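Local coordinates for protein FACT-Spt16 (Cicer arietinum, PDB 5CE6) that is the histone-chaperone subunit SPT16 of the FACT complex, whose N-terminal part probably takes part in binding histones H3-H4, at residues A[212-221]-A[243-254]. Numbering follows the deposited sequence.
Sequences LTGSVMKNFV and ETEKVILDPAKV
The carbonyl oxygen of Val216 takes two backbone donors, Phe220 N at 3.0 Å and Val221 N at 2.9 Å, marking a wider pi-type turn just where helix 200-230 sends an aromatic ring toward helix 237-249. Both segments lie in the part of SPT16 related to M24 metallopeptidases, the family of the pita-bread fold, and their short helical pieces run at 130° to each other, 10.1 Å apart at closest approach. With CG anti to the backbone N (chi1 175°), the Phe220 ring is carried out across the second helix. Val247 CG2 lies over one face, 4.0 Å from the centroid and 15° off the ring normal, in a CH-pi contact. Thr244 OG1 meets the edge instead, near the ring plane, while its hydrogen bond goes to Leu240 O one turn back. A serine in place of Phe220 would probably leave Val247 CG2 without its aromatic face and open a gap beside Thr244 and the CB of Glu243. One turn earlier on the first helix, the two methyls of Val216 split: CG1 rests on Thr244 CG2, whereas CG2 reaches Val247 CG1 and Ile248 CG1. Val254, beyond the 3-10 segment 251-253, closes the same apolar layer, its CG1 against the CB atoms of Asn219 and Phe220 and its CG2 near Val216. Strands 296-306 and 263-265 extend this layer, both touched by Leu212 and Ile248. At the far end, Leu212 CD1 presses on Pro251 CB at 3.5 Å, while CD2 of the same leucine sits 3.8 Å from Ile248 O.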
ATOM      1  N   LEU A 212      -7.467 -14.130  -1.230  1.00 16.81           N
ATOM      2  CA  LEU A 212      -6.266 -14.958  -1.140  1.00 15.51           C
ATOM      3  C   LEU A 212      -5.536 -14.705   0.173  1.00 12.64           C
ATOM      4  O   LEU A 212      -5.138 -15.646   0.866  1.00 17.61           O
ATOM      5  CB  LEU A 212      -5.336 -14.676  -2.319  1.00 12.46           C
ATOM      6  CG  LEU A 212      -3.957 -15.337  -2.263  1.00 19.05           C
ATOM      7  CD1 LEU A 212      -4.106 -16.839  -2.156  1.00 16.25           C
ATOM      8  CD2 LEU A 212      -3.164 -14.974  -3.503  1.00 17.91           C
ATOM      9  N   THR A 213      -5.363 -13.430   0.508  1.00 10.81           N
ATOM     10  CA  THR A 213      -4.719 -13.040   1.766  1.00 11.42           C
ATOM     11  C   THR A 213      -5.386 -13.711   2.964  1.00 12.86           C
ATOM     12  O   THR A 213      -4.719 -14.310   3.826  1.00 14.08           O
ATOM     13  CB  THR A 213      -4.766 -11.516   1.931  1.00 11.16           C
ATOM     14  OG1 THR A 213      -3.938 -10.912   0.926  1.00 12.80           O
ATOM     15  CG2 THR A 213      -4.271 -11.083   3.309  1.00  9.50           C
ATOM     16  N   GLY A 214      -6.708 -13.619   3.016  1.00  9.95           N
ATOM     17  CA  GLY A 214      -7.457 -14.227   4.098  1.00 10.92           C
ATOM     18  C   GLY A 214      -7.377 -15.741   4.080  1.00 13.77           C
ATOM     19  O   GLY A 214      -7.276 -16.379   5.139  1.00 13.56           O
ATOM     20  N   SER A 215      -7.419 -16.316   2.881  1.00 14.47           N
ATOM     21  CA  SER A 215      -7.356 -17.765   2.727  1.00 16.78           C
ATOM     22  C   SER A 215      -6.015 -18.303   3.214  1.00 15.25           C
ATOM     23  O   SER A 215      -5.948 -19.371   3.832  1.00 20.62           O
ATOM     24  CB  SER A 215      -7.564 -18.173   1.269  1.00 28.15           C
ATOM     25  OG  SER A 215      -8.781 -17.668   0.769  1.00 41.16           O
ATOM     26  N   VAL A 216      -4.953 -17.569   2.908  1.00 13.97           N
ATOM     27  CA  VAL A 216      -3.620 -17.928   3.364  1.00 13.09           C
ATOM     28  C   VAL A 216      -3.531 -17.890   4.896  1.00 19.00           C
ATOM     29  O   VAL A 216      -2.998 -18.810   5.515  1.00 17.22           O
ATOM     30  CB  VAL A 216      -2.549 -17.025   2.717  1.00 13.63           C
ATOM     31  CG1 VAL A 216      -1.203 -17.183   3.405  1.00 15.69           C
ATOM     32  CG2 VAL A 216      -2.442 -17.337   1.234  1.00 18.44           C
ATOM     33  N   MET A 217      -4.074 -16.842   5.509  1.00 15.00           N
ATOM     34  CA  MET A 217      -4.057 -16.753   6.972  1.00 12.11           C
ATOM     35  C   MET A 217      -4.854 -17.890   7.593  1.00 17.19           C
ATOM     36  O   MET A 217      -4.388 -18.570   8.511  1.00 14.36           O
ATOM     37  CB  MET A 217      -4.618 -15.409   7.453  1.00 10.20           C
ATOM     38  CG  MET A 217      -4.687 -15.291   8.975  1.00 11.93           C
ATOM     39  SD  MET A 217      -3.055 -15.201   9.734  1.00 13.09           S
ATOM     40  CE  MET A 217      -2.627 -13.508   9.398  1.00 11.62           C
ATOM     41  N   LYS A 218      -6.061 -18.100   7.087  1.00 13.98           N
ATOM     42  CA  LYS A 218      -6.956 -19.086   7.677  1.00 16.25           C
ATOM     43  C   LYS A 218      -6.520 -20.523   7.408  1.00 16.94           C
ATOM     44  O   LYS A 218      -6.487 -21.358   8.324  1.00 18.59           O
ATOM     45  CB  LYS A 218      -8.384 -18.889   7.162  1.00 16.99           C
ATOM     46  CG  LYS A 218      -9.429 -19.646   7.976  1.00 28.20           C
ATOM     47  CD  LYS A 218     -10.765 -19.712   7.252  1.00 39.41           C
ATOM     48  CE  LYS A 218     -11.802 -20.497   8.048  1.00 49.60           C
ATOM     49  NZ  LYS A 218     -12.364 -19.703   9.182  1.00 57.05           N
ATOM     50  N   ASN A 219      -6.185 -20.813   6.156  1.00 22.84           N
ATOM     51  CA  ASN A 219      -5.983 -22.194   5.736  1.00 21.11           C
ATOM     52  C   ASN A 219      -4.532 -22.653   5.731  1.00 21.42           C
ATOM     53  O   ASN A 219      -4.262 -23.851   5.660  1.00 28.10           O
ATOM     54  CB  ASN A 219      -6.619 -22.433   4.366  1.00 19.17           C
ATOM     55  CG  ASN A 219      -8.109 -22.166   4.371  1.00 29.56           C
ATOM     56  OD1 ASN A 219      -8.817 -22.557   5.299  1.00 28.20           O
ATOM     57  ND2 ASN A 219      -8.590 -21.491   3.336  1.00 29.76           N
ATOM     58  N   PHE A 220      -3.598 -21.715   5.792  1.00 15.21           N
ATOM     59  CA  PHE A 220      -2.213 -22.113   5.987  1.00 16.50           C
ATOM     60  C   PHE A 220      -1.653 -21.682   7.337  1.00 19.80           C
ATOM     61  O   PHE A 220      -1.233 -22.523   8.136  1.00 19.54           O
ATOM     62  CB  PHE A 220      -1.290 -21.632   4.867  1.00 19.28           C
ATOM     63  CG  PHE A 220       0.153 -21.942   5.140  1.00 19.50           C
ATOM     64  CD1 PHE A 220       0.611 -23.249   5.049  1.00 25.41           C
ATOM     65  CD2 PHE A 220       1.030 -20.949   5.542  1.00 18.86           C
ATOM     66  CE1 PHE A 220       1.921 -23.556   5.323  1.00 24.01           C
ATOM     67  CE2 PHE A 220       2.349 -21.252   5.820  1.00 21.02           C
ATOM     68  CZ  PHE A 220       2.793 -22.557   5.712  1.00 22.93           C
ATOM     69  N   VAL A 221      -1.633 -20.375   7.586  1.00 17.65           N
ATOM     70  CA  VAL A 221      -0.957 -19.860   8.777  1.00 12.92           C
ATOM     71  C   VAL A 221      -1.523 -20.420  10.077  1.00 15.45           C
ATOM     72  O   VAL A 221      -0.776 -20.928  10.908  1.00 16.25           O
ATOM     73  CB  VAL A 221      -0.930 -18.322   8.829  1.00 12.73           C
ATOM     74  CG1 VAL A 221      -0.236 -17.848  10.104  1.00 15.51           C
ATOM     75  CG2 VAL A 221      -0.210 -17.772   7.601  1.00 14.74           C
ATOM     76  N   GLU A 243       7.633 -20.059   3.867  1.00 15.25           N
ATOM     77  CA  GLU A 243       6.587 -21.038   3.591  1.00 19.03           C
ATOM     78  C   GLU A 243       5.272 -20.346   3.241  1.00 18.82           C
ATOM     79  O   GLU A 243       4.511 -20.829   2.394  1.00 20.10           O
ATOM     80  CB  GLU A 243       6.386 -21.959   4.798  1.00 17.09           C
ATOM     81  CG  GLU A 243       7.557 -22.864   5.093  1.00 21.03           C
ATOM     82  CD  GLU A 243       7.787 -23.881   4.000  1.00 40.26           C
ATOM     83  OE1 GLU A 243       6.819 -24.588   3.636  1.00 41.15           O
ATOM     84  OE2 GLU A 243       8.931 -23.969   3.504  1.00 48.64           O
ATOM     85  N   THR A 244       5.019 -19.212   3.889  1.00 15.09           N
ATOM     86  CA  THR A 244       3.811 -18.422   3.632  1.00 16.04           C
ATOM     87  C   THR A 244       3.895 -17.792   2.233  1.00 15.96           C
ATOM     88  O   THR A 244       2.916 -17.779   1.476  1.00 16.40           O
ATOM     89  CB  THR A 244       3.615 -17.344   4.709  1.00 15.23           C
ATOM     90  OG1 THR A 244       3.504 -17.979   5.991  1.00 13.96           O
ATOM     91  CG2 THR A 244       2.349 -16.531   4.452  1.00 15.56           C
ATOM     92  N   GLU A 245       5.074 -17.285   1.891  1.00 12.55           N
ATOM     93  CA  GLU A 245       5.315 -16.770   0.540  1.00 18.03           C
ATOM     94  C   GLU A 245       4.960 -17.794  -0.523  1.00 20.12           C
ATOM     95  O   GLU A 245       4.289 -17.474  -1.506  1.00 20.07           O
ATOM     96  CB  GLU A 245       6.785 -16.397   0.356  1.00 24.22           C
ATOM     97  CG  GLU A 245       7.114 -14.938   0.590  1.00 30.56           C
ATOM     98  CD  GLU A 245       8.493 -14.573   0.056  1.00 44.27           C
ATOM     99  OE1 GLU A 245       8.804 -14.940  -1.097  1.00 45.29           O
ATOM    100  OE2 GLU A 245       9.263 -13.925   0.794  1.00 56.49           O
ATOM    101  N   LYS A 246       5.440 -19.020  -0.337  1.00 19.02           N
ATOM    102  CA  LYS A 246       5.210 -20.087  -1.305  1.00 20.17           C
ATOM    103  C   LYS A 246       3.727 -20.350  -1.531  1.00 23.71           C
ATOM    104  O   LYS A 246       3.297 -20.621  -2.653  1.00 22.57           O
ATOM    105  CB  LYS A 246       5.892 -21.373  -0.851  1.00 21.82           C
ATOM    106  CG  LYS A 246       7.395 -21.290  -0.875  1.00 30.07           C
ATOM    107  CD  LYS A 246       8.017 -22.676  -0.786  1.00 39.33           C
ATOM    108  CE  LYS A 246       8.673 -22.918   0.561  1.00 47.73           C
ATOM    109  NZ  LYS A 246       9.298 -24.279   0.631  1.00 51.13           N
ATOM    110  N   VAL A 247       2.951 -20.275  -0.458  1.00 20.13           N
ATOM    111  CA  VAL A 247       1.513 -20.517  -0.544  1.00 17.93           C
ATOM    112  C   VAL A 247       0.803 -19.372  -1.273  1.00 17.63           C
ATOM    113  O   VAL A 247      -0.127 -19.599  -2.050  1.00 21.72           O
ATOM    114  CB  VAL A 247       0.907 -20.742   0.854  1.00 23.47           C
ATOM    115  CG1 VAL A 247      -0.586 -20.862   0.765  1.00 23.58           C
ATOM    116  CG2 VAL A 247       1.493 -21.999   1.486  1.00 26.51           C
ATOM    117  N   ILE A 248       1.238 -18.142  -1.020  1.00 15.05           N
ATOM    118  CA  ILE A 248       0.685 -16.989  -1.730  1.00 19.39           C
ATOM    119  C   ILE A 248       0.918 -17.114  -3.233  1.00 26.85           C
ATOM    120  O   ILE A 248      -0.014 -16.948  -4.027  1.00 22.94           O
ATOM    121  CB  ILE A 248       1.285 -15.663  -1.222  1.00 17.25           C
ATOM    122  CG1 ILE A 248       0.878 -15.415   0.232  1.00 15.76           C
ATOM    123  CG2 ILE A 248       0.826 -14.497  -2.077  1.00 21.09           C
ATOM    124  CD1 ILE A 248       1.656 -14.299   0.869  1.00 21.72           C
ATOM    125  N   LEU A 249       2.154 -17.440  -3.610  1.00 23.35           N
ATOM    126  CA  LEU A 249       2.552 -17.511  -5.019  1.00 23.86           C
ATOM    127  C   LEU A 249       2.033 -18.756  -5.736  1.00 31.82           C
ATOM    128  O   LEU A 249       2.018 -18.816  -6.968  1.00 33.72           O
ATOM    129  CB  LEU A 249       4.074 -17.398  -5.150  1.00 19.27           C
ATOM    130  CG  LEU A 249       4.653 -16.087  -4.611  1.00 23.48           C
ATOM    131  CD1 LEU A 249       6.158 -16.065  -4.743  1.00 31.03           C
ATOM    132  CD2 LEU A 249       4.050 -14.884  -5.316  1.00 27.45           C
ATOM    133  N   ASP A 250       1.614 -19.753  -4.967  1.00 29.22           N
ATOM    134  CA  ASP A 250       0.880 -20.874  -5.531  1.00 37.57           C
ATOM    135  C   ASP A 250      -0.425 -21.047  -4.768  1.00 36.41           C
ATOM    136  O   ASP A 250      -0.591 -22.016  -4.028  1.00 37.84           O
ATOM    137  CB  ASP A 250       1.702 -22.160  -5.485  1.00 43.46           C
ATOM    138  CG  ASP A 250       1.029 -23.300  -6.219  1.00 55.02           C
ATOM    139  OD1 ASP A 250       0.141 -23.022  -7.056  1.00 60.49           O
ATOM    140  OD2 ASP A 250       1.380 -24.468  -5.953  1.00 52.19           O
ATOM    141  N   PRO A 251      -1.367 -20.106  -4.962  1.00 35.96           N
ATOM    142  CA  PRO A 251      -2.629 -20.053  -4.217  1.00 36.34           C
ATOM    143  C   PRO A 251      -3.417 -21.358  -4.298  1.00 40.06           C
ATOM    144  O   PRO A 251      -4.320 -21.585  -3.492  1.00 38.18           O
ATOM    145  CB  PRO A 251      -3.391 -18.917  -4.906  1.00 33.62           C
ATOM    146  CG  PRO A 251      -2.762 -18.758  -6.230  1.00 37.68           C
ATOM    147  CD  PRO A 251      -1.322 -19.087  -6.025  1.00 33.58           C
ATOM    148  N   ALA A 252      -3.071 -22.196  -5.272  1.00 42.55           N
ATOM    149  CA  ALA A 252      -3.568 -23.565  -5.346  1.00 46.81           C
ATOM    150  C   ALA A 252      -3.315 -24.304  -4.033  1.00 51.30           C
ATOM    151  O   ALA A 252      -4.160 -25.077  -3.573  1.00 54.09           O
ATOM    152  CB  ALA A 252      -2.894 -24.284  -6.473  1.00 46.98           C
ATOM    153  N   LYS A 253      -2.149 -24.053  -3.434  1.00 44.22           N
ATOM    154  CA  LYS A 253      -1.780 -24.653  -2.151  1.00 39.98           C
ATOM    155  C   LYS A 253      -2.799 -24.390  -1.038  1.00 41.95           C
ATOM    156  O   LYS A 253      -2.751 -25.031   0.015  1.00 44.48           O
ATOM    157  CB  LYS A 253      -0.380 -24.199  -1.716  1.00 37.35           C
ATOM    158  CG  LYS A 253       0.755 -24.780  -2.551  1.00 39.33           C
ATOM    159  CD  LYS A 253       2.027 -24.921  -1.727  1.00 42.85           C
ATOM    160  CE  LYS A 253       3.056 -25.802  -2.428  1.00 49.45           C
ATOM    161  NZ  LYS A 253       4.209 -26.094  -1.530  1.00 52.42           N
ATOM    162  N   VAL A 254      -3.707 -23.442  -1.264  1.00 33.44           N
ATOM    163  CA  VAL A 254      -4.845 -23.247  -0.368  1.00 34.59           C
ATOM    164  C   VAL A 254      -6.174 -23.200  -1.120  1.00 44.39           C
ATOM    165  O   VAL A 254      -7.136 -22.602  -0.638  1.00 48.24           O
ATOM    166  CB  VAL A 254      -4.710 -21.974   0.506  1.00 27.49           C
ATOM    167  CG1 VAL A 254      -3.729 -22.204   1.638  1.00 28.34           C
ATOM    168  CG2 VAL A 254      -4.319 -20.763  -0.338  1.00 30.85           C
TER